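Local coordinates for protein glutathione S-transferase enzyme with thioredoxin-like domain (Bradyrhizobium sp., PDB 4MF7) that probably catalyses the conjugation of glutathione to electrophilic substrates, as a dimeric member of the glutathione S-transferase family, at residues 119-124 and 132-137. Sequence-based numbering, arbitrary orientation. Where two conformers were deposited one is given.
Sequences LAEKTG and ARRWQT
A long salt bridge between Glu121 and Arg134, backed by two bridging waters, links the last helix of the thioredoxin-like domain to the first helix of the all-helical domain of this glutathione transferase fold. Glu121 OE1 lies 3.6 Å from Arg134 NH2, at the edge of the guanidinium and near its plane. Only this oxygen comes near Arg134, and the carboxylate and guanidinium planes are 56° apart, so this is not a two-pronged pairing. Two waters bridge the same two atoms. Water 1 donates to Glu121 OE1 at 3.0 Å and accepts from Arg134 NH2 at 2.7 Å. Water 2 does the same, at 2.6 Å from Glu121 OE1. Both waters lie in the guanidinium plane. The Glu121 chain bends at chi2 (-90°), which brings its carboxylate closer to the other helix. Glu121 has a second conformer, so the bridge is doubtful as a permanent link. Arg134 NH1 hydrogen-bonds the carbonyl of Pro128, in the linker between the helices. This is a surface contact. Helix 112-123 packs through Leu119 and Ala120 on helix 53-63, while helix 131-138 rests through Thr137 on helix 203-215. Glu121 also packs on Trp135 of the second subunit, which places Glu121 at the dimer interface.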
loop_
_atom_site.group_PDB
_atom_site.type_symbol
_atom_site.label_atom_id
_atom_site.label_comp_id
_atom_site.label_asym_id
_atom_site.label_seq_id
_atom_site.Cartn_x
_atom_site.Cartn_y
_atom_site.Cartn_z
ATOM N N LEU A 119 1.772 -10.304 9.606
ATOM C CA LEU A 119 2.700 -11.404 9.893
ATOM C C LEU A 119 3.988 -10.963 10.614
ATOM O O LEU A 119 4.480 -11.678 11.459
ATOM C CB LEU A 119 3.015 -12.200 8.616
ATOM C CG LEU A 119 1.848 -12.916 7.943
ATOM C CD1 LEU A 119 2.306 -13.538 6.648
ATOM C CD2 LEU A 119 1.154 -13.956 8.830
ATOM N N ALA A 120 4.514 -9.771 10.319
ATOM C CA ALA A 120 5.655 -9.225 11.014
ATOM C C ALA A 120 5.334 -9.014 12.491
ATOM O O ALA A 120 6.139 -9.329 13.364
ATOM C CB ALA A 120 6.124 -7.918 10.389
ATOM N N GLU A 121 4.153 -8.490 12.762
ATOM C CA GLU A 121 3.725 -8.245 14.153
ATOM C C GLU A 121 3.418 -9.544 14.875
ATOM O O GLU A 121 3.767 -9.698 16.048
ATOM C CB GLU A 121 2.481 -7.375 14.219
ATOM C CG GLU A 121 2.641 -6.045 13.540
ATOM C CD GLU A 121 3.157 -4.974 14.446
ATOM O OE1 GLU A 121 4.388 -4.745 14.411
ATOM O OE2 GLU A 121 2.313 -4.384 15.161
ATOM N N LYS A 122 2.754 -10.471 14.195
ATOM C CA LYS A 122 2.423 -11.771 14.795
ATOM C C LYS A 122 3.691 -12.480 15.271
ATOM O O LYS A 122 3.703 -13.111 16.340
ATOM C CB LYS A 122 1.677 -12.640 13.793
ATOM C CG LYS A 122 1.410 -14.075 14.224
ATOM C CD LYS A 122 0.630 -14.830 13.156
ATOM C CE LYS A 122 0.354 -16.280 13.563
ATOM N NZ LYS A 122 -0.771 -16.388 14.513
ATOM N N THR A 123 4.763 -12.364 14.492
ATOM C CA THR A 123 5.986 -13.107 14.742
ATOM C C THR A 123 7.073 -12.319 15.428
ATOM O O THR A 123 8.040 -12.893 15.907
ATOM C CB THR A 123 6.562 -13.660 13.414
ATOM O OG1 THR A 123 6.926 -12.570 12.557
ATOM C CG2 THR A 123 5.566 -14.548 12.739
ATOM N N GLY A 124 6.954 -10.994 15.466
ATOM C CA GLY A 124 8.046 -10.157 15.898
ATOM C C GLY A 124 9.302 -10.220 15.066
ATOM O O GLY A 124 10.373 -9.896 15.559
ATOM N N ALA A 132 11.709 4.855 14.070
ATOM C CA ALA A 132 11.775 5.639 12.831
ATOM C C ALA A 132 11.991 4.720 11.597
ATOM O O ALA A 132 11.328 4.848 10.560
ATOM C CB ALA A 132 12.854 6.680 12.914
ATOM N N ARG A 133 12.923 3.787 11.724
ATOM C CA ARG A 133 13.218 2.845 10.637
ATOM C C ARG A 133 12.076 1.849 10.378
ATOM O O ARG A 133 11.873 1.428 9.227
ATOM C CB ARG A 133 14.594 2.178 10.856
ATOM C CG ARG A 133 15.728 3.171 10.548
ATOM C CD ARG A 133 17.171 2.722 10.765
ATOM N NE ARG A 133 17.492 1.485 10.048
ATOM C CZ ARG A 133 17.430 0.291 10.612
ATOM N NH1 ARG A 133 17.714 -0.806 9.918
ATOM N NH2 ARG A 133 17.072 0.196 11.887
ATOM N N ARG A 134 11.298 1.505 11.401
ATOM C CA ARG A 134 10.094 0.731 11.174
ATOM C C ARG A 134 9.134 1.472 10.256
ATOM O O ARG A 134 8.617 0.882 9.338
ATOM C CB ARG A 134 9.371 0.343 12.455
ATOM C CG ARG A 134 10.198 -0.629 13.279
ATOM C CD ARG A 134 9.746 -0.685 14.719
ATOM N NE ARG A 134 8.662 -1.614 14.892
ATOM C CZ ARG A 134 8.805 -2.911 15.181
ATOM N NH1 ARG A 134 10.009 -3.479 15.312
ATOM N NH2 ARG A 134 7.722 -3.643 15.340
ATOM N N TRP A 135 8.900 2.760 10.503
ATOM C CA TRP A 135 8.009 3.522 9.621
ATOM C C TRP A 135 8.571 3.581 8.217
ATOM O O TRP A 135 7.822 3.404 7.237
ATOM C CB TRP A 135 7.738 4.945 10.173
ATOM C CG TRP A 135 6.962 4.893 11.404
ATOM C CD1 TRP A 135 7.372 5.273 12.661
ATOM C CD2 TRP A 135 5.638 4.419 11.544
ATOM N NE1 TRP A 135 6.377 5.049 13.565
ATOM C CE2 TRP A 135 5.293 4.531 12.911
ATOM C CE3 TRP A 135 4.687 3.940 10.647
ATOM C CZ2 TRP A 135 4.059 4.164 13.378
ATOM C CZ3 TRP A 135 3.503 3.564 11.097
ATOM C CH2 TRP A 135 3.170 3.677 12.456
ATOM N N GLN A 136 9.875 3.790 8.086
ATOM C CA GLN A 136 10.487 3.873 6.780
ATOM C C GLN A 136 10.356 2.566 6.021
ATOM O O GLN A 136 10.179 2.586 4.812
ATOM C CB GLN A 136 11.955 4.271 6.871
ATOM C CG GLN A 136 12.151 5.745 7.174
ATOM C CD GLN A 136 13.618 6.113 7.199
ATOM O OE1 GLN A 136 14.420 5.439 7.848
ATOM N NE2 GLN A 136 13.978 7.184 6.503
ATOM N N THR A 137 10.438 1.447 6.738
ATOM C CA THR A 137 10.239 0.109 6.129
ATOM C C THR A 137 8.905 0.005 5.362
ATOM O O THR A 137 8.855 -0.538 4.256
ATOM C CB THR A 137 10.308 -1.008 7.182
ATOM O OG1 THR A 137 11.551 -0.878 7.919
ATOM C CG2 THR A 137 10.223 -2.400 6.501
HETATM O O HOH W 1 6.816 -6.140 15.478
HETATM O O HOH W 2 5.430 -2.408 14.709
#